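Local atomic coordinates of ribokinase (Cryptococcus neoformans var. grubii serotype A, PDB entry 6CW5), a protein that probably phosphorylates D-ribose at O-5, using ATP and a divalent metal such as magnesium, to give D-ribose 5-phosphate and ADP. Residues A[20-25]-A[121-126]; A[49-54]-A[171-176]; A[78-83]-A[91-96]. All coordinates share one frame; numbering follows the deposited sequence.

Interaction 1 (A[20-25]-A[121-126]); sequences SVNIDE and GANYYL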
# COMPACT_ATOMS: atom_id res chain seq x y z
N SER A 20 -2.29 -4.83 13.07
CA SER A 20 -2.97 -3.80 13.84
C SER A 20 -2.74 -3.95 15.33
O SER A 20 -2.47 -5.04 15.84
CB SER A 20 -4.48 -3.92 13.56
OG SER A 20 -4.90 -5.24 13.88
N VAL A 21 -2.94 -2.82 16.04
CA VAL A 21 -3.06 -2.77 17.49
C VAL A 21 -4.35 -2.04 17.80
O VAL A 21 -4.58 -0.94 17.29
CB VAL A 21 -1.87 -2.03 18.12
CG1 VAL A 21 -2.01 -1.96 19.65
CG2 VAL A 21 -0.57 -2.72 17.71
N ASN A 22 -5.20 -2.65 18.63
CA ASN A 22 -6.47 -2.05 19.02
C ASN A 22 -6.55 -1.96 20.53
O ASN A 22 -6.05 -2.82 21.26
CB ASN A 22 -7.67 -2.88 18.57
CG ASN A 22 -7.85 -2.88 17.06
OD1 ASN A 22 -7.48 -1.94 16.38
ND2 ASN A 22 -8.47 -3.91 16.57
N ILE A 23 -7.21 -0.91 20.99
CA ILE A 23 -7.76 -0.89 22.34
C ILE A 23 -9.17 -1.44 22.20
O ILE A 23 -10.01 -0.83 21.54
CB ILE A 23 -7.74 0.51 22.95
CG1 ILE A 23 -6.28 0.96 23.07
CG2 ILE A 23 -8.44 0.50 24.32
CD1 ILE A 23 -6.11 2.41 23.54
N ASP A 24 -9.43 -2.61 22.80
CA ASP A 24 -10.73 -3.26 22.73
C ASP A 24 -11.60 -2.71 23.85
O ASP A 24 -11.19 -2.71 25.01
CB ASP A 24 -10.61 -4.77 22.91
CG ASP A 24 -9.98 -5.47 21.69
OD1 ASP A 24 -9.71 -4.79 20.68
OD2 ASP A 24 -9.78 -6.69 21.78
N GLU A 25 -12.81 -2.29 23.51
CA GLU A 25 -13.78 -1.88 24.51
C GLU A 25 -14.93 -2.87 24.46
O GLU A 25 -15.67 -2.92 23.47
CB GLU A 25 -14.25 -0.47 24.24
CG GLU A 25 -13.19 0.56 24.52
CD GLU A 25 -13.72 1.96 24.31
OE1 GLU A 25 -14.02 2.30 23.16
OE2 GLU A 25 -13.86 2.69 25.31
N GLY A 121 -7.97 4.38 13.18
CA GLY A 121 -7.02 5.23 13.91
C GLY A 121 -5.61 5.06 13.36
O GLY A 121 -5.39 5.01 12.14
N ALA A 122 -4.64 4.91 14.27
CA ALA A 122 -3.24 4.79 13.87
C ALA A 122 -2.96 3.54 13.05
O ALA A 122 -1.92 3.47 12.39
CB ALA A 122 -2.34 4.80 15.12
N ASN A 123 -3.86 2.55 13.06
CA ASN A 123 -3.58 1.36 12.26
C ASN A 123 -3.51 1.66 10.78
O ASN A 123 -2.88 0.89 10.03
CB ASN A 123 -4.64 0.28 12.51
CG ASN A 123 -4.49 -0.35 13.86
OD1 ASN A 123 -3.37 -0.68 14.28
ND2 ASN A 123 -5.62 -0.52 14.58
N TYR A 124 -4.13 2.76 10.33
CA TYR A 124 -4.06 3.16 8.92
C TYR A 124 -3.07 4.28 8.68
O TYR A 124 -3.09 4.90 7.60
CB TYR A 124 -5.46 3.55 8.40
CG TYR A 124 -6.18 2.40 7.74
CD1 TYR A 124 -6.36 1.19 8.39
CD2 TYR A 124 -6.67 2.52 6.44
CE1 TYR A 124 -7.01 0.13 7.77
CE2 TYR A 124 -7.33 1.49 5.81
CZ TYR A 124 -7.51 0.30 6.48
OH TYR A 124 -8.14 -0.75 5.84
N TYR A 125 -2.20 4.55 9.63
CA TYR A 125 -1.11 5.51 9.43
C TYR A 125 0.04 4.87 8.68
O TYR A 125 0.45 3.75 8.97
CB TYR A 125 -0.61 5.99 10.77
CG TYR A 125 0.68 6.79 10.73
CD1 TYR A 125 0.66 8.16 10.46
CD2 TYR A 125 1.90 6.19 11.02
CE1 TYR A 125 1.85 8.91 10.47
CE2 TYR A 125 3.10 6.95 11.04
CZ TYR A 125 3.05 8.29 10.75
OH TYR A 125 4.23 9.05 10.75
N LEU A 126 0.57 5.61 7.71
CA LEU A 126 1.78 5.23 7.03
C LEU A 126 2.71 6.43 7.10
O LEU A 126 2.31 7.56 6.75
CB LEU A 126 1.50 4.84 5.58
CG LEU A 126 0.71 3.54 5.46
CD1 LEU A 126 0.38 3.27 4.00
CD2 LEU A 126 1.53 2.42 6.03
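Ser-20 CA and Asn-123 CA come within 5.4 Å of each other where the chain is about to enter strand 22-29 and the loop behind strand 115-119 makes a short 3-10 turn. From that turn a single amide reaches across and reads both polar ends of Val-21. Val-21 N donates to Asn-123 OD1 over 2.8 Å, nearly straight at 165°. In return, Asn-123 ND2 gives a more bent bond to Val-21 O at 2.9 Å, arriving from above the plane of that carbonyl. Together the two bonds fix the rotation of the amide. Its oxygen also lies against the backbone of Ser-20, with Asn-123 OD1 3.2 Å from Ser-20 CA.

The Asn-22 amide stands steeply to this one, the two planes 69° apart, and Asn-22 ND2 is hydrogen-bonded to a bound glycerol. Ser-20 OG belongs to another network, bonded to Glu-146 and to the backbone N of Gly-52. Asn-123 thus holds the buried, extended main chain just before Asn-22, Ile-23 and Asp-24, the predicted ribose-binding residues on the strand that leads from the core of this PfkB-family kinase into its small lid sheet.

Interaction 2 (A[49-54]-A[171-176]); sequences GGKGAN and NPSPML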
# COMPACT_ATOMS: atom_id res chain seq x y z
N GLY A 49 -5.84 -5.32 22.50
CA GLY A 49 -6.31 -6.19 21.44
C GLY A 49 -5.72 -5.85 20.07
O GLY A 49 -4.62 -5.30 19.97
N GLY A 50 -6.47 -6.19 19.02
CA GLY A 50 -6.05 -6.01 17.64
C GLY A 50 -5.50 -7.29 17.03
O GLY A 50 -4.79 -8.04 17.70
N LYS A 51 -5.85 -7.57 15.77
CA LYS A 51 -5.37 -8.80 15.12
C LYS A 51 -3.84 -8.90 15.18
O LYS A 51 -3.29 -9.94 15.56
CB LYS A 51 -5.88 -8.85 13.68
CG LYS A 51 -7.38 -9.21 13.53
CD LYS A 51 -7.64 -10.69 13.59
CE LYS A 51 -9.06 -11.00 14.12
NZ LYS A 51 -9.15 -10.52 15.57
N GLY A 52 -3.13 -7.81 14.89
CA GLY A 52 -1.68 -7.90 14.87
C GLY A 52 -1.09 -8.11 16.25
O GLY A 52 -0.26 -9.00 16.46
N ALA A 53 -1.50 -7.30 17.23
CA ALA A 53 -0.95 -7.45 18.57
C ALA A 53 -1.31 -8.81 19.19
O ALA A 53 -0.47 -9.44 19.86
CB ALA A 53 -1.47 -6.31 19.46
N ASN A 54 -2.57 -9.24 19.04
CA ASN A 54 -3.00 -10.53 19.60
C ASN A 54 -2.15 -11.66 19.05
O ASN A 54 -1.70 -12.54 19.79
CB ASN A 54 -4.47 -10.83 19.26
CG ASN A 54 -5.47 -10.01 20.04
OD1 ASN A 54 -5.13 -9.37 21.02
ND2 ASN A 54 -6.72 -10.03 19.59
N ASN A 171 -4.67 -14.11 7.55
CA ASN A 171 -5.99 -14.30 8.15
C ASN A 171 -6.86 -13.15 7.64
O ASN A 171 -6.64 -11.98 8.03
CB ASN A 171 -5.83 -14.30 9.67
CG ASN A 171 -7.15 -14.38 10.44
OD1 ASN A 171 -7.28 -13.73 11.49
ND2 ASN A 171 -8.09 -15.21 9.99
N PRO A 172 -7.80 -13.39 6.73
CA PRO A 172 -8.52 -12.23 6.11
C PRO A 172 -9.61 -11.65 7.00
O PRO A 172 -10.81 -11.86 6.80
CB PRO A 172 -9.10 -12.84 4.83
CG PRO A 172 -9.33 -14.35 5.21
CD PRO A 172 -8.19 -14.70 6.14
N SER A 173 -9.17 -10.90 8.01
CA SER A 173 -10.08 -10.35 9.02
C SER A 173 -9.75 -8.88 9.24
O SER A 173 -8.61 -8.56 9.64
CB SER A 173 -9.97 -11.12 10.34
OG SER A 173 -10.80 -10.48 11.31
N PRO A 174 -10.70 -7.96 9.07
CA PRO A 174 -12.07 -8.21 8.57
C PRO A 174 -12.06 -8.67 7.12
O PRO A 174 -11.04 -8.49 6.48
CB PRO A 174 -12.74 -6.85 8.69
CG PRO A 174 -11.56 -5.84 8.66
CD PRO A 174 -10.47 -6.55 9.42
N MET A 175 -13.15 -9.23 6.61
CA MET A 175 -13.14 -9.81 5.28
C MET A 175 -12.92 -8.74 4.21
O MET A 175 -13.40 -7.60 4.32
CB MET A 175 -14.46 -10.57 5.03
CG MET A 175 -14.54 -11.31 3.67
SD MET A 175 -13.14 -12.33 3.27
CE MET A 175 -13.14 -13.48 4.68
N LEU A 176 -12.15 -9.10 3.18
CA LEU A 176 -11.88 -8.29 2.01
C LEU A 176 -13.12 -8.27 1.12
O LEU A 176 -13.98 -9.15 1.21
CB LEU A 176 -10.67 -8.86 1.22
CG LEU A 176 -9.28 -8.63 1.86
CD1 LEU A 176 -9.13 -9.42 3.16
CD2 LEU A 176 -8.18 -9.07 0.88
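Lys-51 NZ is gripped from outside the two segments, by a salt bridge to Asp-281 OD2 and a hydrogen bond to the O3 of a bound glycerol, while the carbons behind it lie against Ser-173 and Asn-171. The segment 49-54 carries the Gly-Gly pair of the PfkB family, which leads from lid strand 43-49 into helix 51-61. Gly-50 is the N-cap, and its O receives the Asn-54 N bond of 2.9 Å that opens the first helical turn. All five residues 50-54 are predicted to bind substrate, and Asp-281 is the predicted proton acceptor, so glycerol here probably marks the sugar pocket.

Lys-51 folds back on itself: bends at chi2 (-82°) and chi4 (-65°) turn the ammonium toward Asp-281 and leave the outside of the curve facing the loop 171-176. There Lys-51 CE lies 3.9 Å from Ser-173 CB. Asn-171 crosses the lysine chain at about a right angle, its ND2 bound to Ile-193 O and its OD1 weakly to Gln-55. The loop itself is tightly curled, with Pro-172 at the centre of an inverse gamma turn and a cis peptide between Ser-173 and Pro-174. Contact across the gap is by van der Waals touch, with Lys-51 CE 3.3 Å from Ser-173 OG and Lys-51 CD 3.7 Å from Asn-171 OD1.

Interaction 3 (A[78-83]-A[91-96]); sequences WVKEML and DKLKIV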
# COMPACT_ATOMS: atom_id res chain seq x y z
N TRP A 78 0.60 1.84 26.69
CA TRP A 78 0.47 0.74 27.64
C TRP A 78 0.32 -0.61 26.94
O TRP A 78 0.73 -1.64 27.49
CB TRP A 78 -0.71 1.00 28.59
CG TRP A 78 -2.07 1.03 27.91
CD1 TRP A 78 -2.66 2.09 27.32
CD2 TRP A 78 -2.98 -0.07 27.78
NE1 TRP A 78 -3.89 1.73 26.81
CE2 TRP A 78 -4.11 0.41 27.09
CE3 TRP A 78 -2.96 -1.41 28.18
CZ2 TRP A 78 -5.21 -0.41 26.79
CZ3 TRP A 78 -4.05 -2.21 27.89
CH2 TRP A 78 -5.16 -1.71 27.21
N VAL A 79 -0.23 -0.63 25.73
CA VAL A 79 -0.27 -1.87 24.95
C VAL A 79 1.12 -2.20 24.40
O VAL A 79 1.55 -3.36 24.42
CB VAL A 79 -1.29 -1.76 23.81
CG1 VAL A 79 -1.39 -3.09 23.04
CG2 VAL A 79 -2.67 -1.32 24.36
N LYS A 80 1.83 -1.19 23.90
CA LYS A 80 3.22 -1.39 23.48
C LYS A 80 4.06 -1.95 24.63
O LYS A 80 4.90 -2.83 24.42
CB LYS A 80 3.81 -0.07 22.97
CG LYS A 80 5.24 -0.17 22.40
CD LYS A 80 5.66 1.14 21.74
CE LYS A 80 7.18 1.17 21.46
NZ LYS A 80 7.98 1.24 22.69
N GLU A 81 3.82 -1.47 25.85
CA GLU A 81 4.60 -1.96 26.98
C GLU A 81 4.24 -3.39 27.35
O GLU A 81 5.10 -4.15 27.80
CB GLU A 81 4.40 -1.02 28.17
CG GLU A 81 4.83 0.38 27.84
CD GLU A 81 4.65 1.33 28.99
OE1 GLU A 81 3.71 1.14 29.80
OE2 GLU A 81 5.46 2.28 29.10
N MET A 82 2.96 -3.77 27.20
CA MET A 82 2.57 -5.16 27.41
C MET A 82 3.24 -6.07 26.39
O MET A 82 3.75 -7.14 26.73
CB MET A 82 1.05 -5.32 27.29
CG MET A 82 0.23 -4.77 28.42
SD MET A 82 -1.53 -5.16 28.15
CE MET A 82 -1.47 -6.95 28.05
N LEU A 83 3.21 -5.66 25.12
CA LEU A 83 3.88 -6.44 24.08
C LEU A 83 5.35 -6.62 24.41
O LEU A 83 5.89 -7.74 24.34
CB LEU A 83 3.70 -5.74 22.73
CG LEU A 83 2.31 -5.80 22.11
CD1 LEU A 83 2.17 -4.69 21.06
CD2 LEU A 83 2.07 -7.20 21.50
N ASP A 91 10.47 -2.24 17.79
CA ASP A 91 11.17 -1.13 17.15
C ASP A 91 10.37 -0.54 15.99
O ASP A 91 10.49 0.65 15.69
CB ASP A 91 12.54 -1.56 16.62
CG ASP A 91 13.54 -1.79 17.72
OD1 ASP A 91 13.18 -1.61 18.91
OD2 ASP A 91 14.70 -2.15 17.38
N LYS A 92 9.55 -1.36 15.33
CA LYS A 92 8.76 -0.92 14.18
C LYS A 92 7.33 -0.59 14.56
O LYS A 92 6.49 -0.46 13.67
CB LYS A 92 8.77 -1.99 13.09
CG LYS A 92 10.18 -2.41 12.65
CD LYS A 92 10.86 -1.35 11.84
CE LYS A 92 12.14 -1.92 11.19
NZ LYS A 92 13.19 -2.29 12.19
N LEU A 93 7.03 -0.48 15.85
CA LEU A 93 5.69 -0.11 16.32
C LEU A 93 5.75 1.39 16.60
O LEU A 93 6.25 1.84 17.64
CB LEU A 93 5.26 -0.92 17.53
CG LEU A 93 3.86 -0.59 18.06
CD1 LEU A 93 2.80 -0.84 16.99
CD2 LEU A 93 3.55 -1.39 19.30
N LYS A 94 5.27 2.17 15.63
CA LYS A 94 5.44 3.61 15.63
C LYS A 94 4.41 4.25 16.54
O LYS A 94 3.27 3.79 16.61
CB LYS A 94 5.31 4.15 14.21
CG LYS A 94 6.48 3.67 13.29
CD LYS A 94 6.14 3.68 11.80
CE LYS A 94 5.25 2.50 11.38
NZ LYS A 94 5.93 1.16 11.40
N ILE A 95 4.82 5.31 17.22
CA ILE A 95 3.91 6.11 18.04
C ILE A 95 3.63 7.40 17.29
O ILE A 95 4.55 8.19 17.04
CB ILE A 95 4.51 6.38 19.43
CG1 ILE A 95 4.80 5.05 20.14
CG2 ILE A 95 3.56 7.24 20.24
CD1 ILE A 95 5.65 5.21 21.41
N VAL A 96 2.37 7.63 16.97
CA VAL A 96 1.98 8.70 16.05
C VAL A 96 1.42 9.85 16.85
O VAL A 96 0.43 9.67 17.57
CB VAL A 96 0.95 8.21 15.03
CG1 VAL A 96 0.65 9.30 14.02
CG2 VAL A 96 1.46 6.96 14.33
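Lys-80 meets Leu-93 where helix 78-83 runs almost antiparallel to strand 93-96, the short axes 10.6 Å apart at their closest and their directions 164° apart. The lysine is stretched through three torsions, starting with CG trans to its own N (chi1 -176°), and this lays the methylene chain flat toward the strand. Leu-93 comes the other way, the two side chains sliding past each other in opposite senses. Leu-93 CD2 is the branch that continues the chain outward, and it rests 3.7 Å from Lys-80 CG and 3.9 Å from Lys-80 CB. Further along the lysine, Lys-80 CD touches Ile-95 CD1 at 4.1 Å, with the isoleucine laid across the chain at about a right angle. Only at the last torsion does Lys-80 bend (chi4 -68°), and NZ ends in a salt bridge with Glu-84, one turn on along the same helix.

These elements are the helix and second strand of the beta-alpha-beta unit 66-73, 77-85, 93-96, and the strand is an outermost one of the nine-stranded sheet. Leu-83, one turn after Lys-80, goes in deeper and meets the same methyl, its CD1 4.0 Å from Leu-93 CD2 as the two leucines cross; it also reaches Leu-68 on the neighbouring strand 66-73. Lys-94 leaves the strand on the side away from the helix; Lys-94 NZ gives a 2.8 Å hydrogen bond to Lys-92 O and a salt bridge to Asp-69.

Overall arrangement
From the N terminus, segment 20-25 comes first and waits until 121-126 for its partner, so interaction 1 closes a loop of 95 residues. Segment 49-54 starts inside that loop but pairs with 171-176 beyond it, and interactions 1 and 2 therefore cross. Interaction 3 closes the short connection of seven residues between helix 77-85 and strand 93-96, nested within both. Asn-22 O faces Gly-49 N and Ser-20 O faces Ala-53 N in probable hydrogen bonds, while Val-21 packs on Val-79 and Leu-93, and Tyr-125 on Val-96. Interactions 1 and 2 tie lid strands, the start of helix 51-61 and loop 171-176 together at the predicted sugar site; interaction 3 joins its helix to the large sheet's edge.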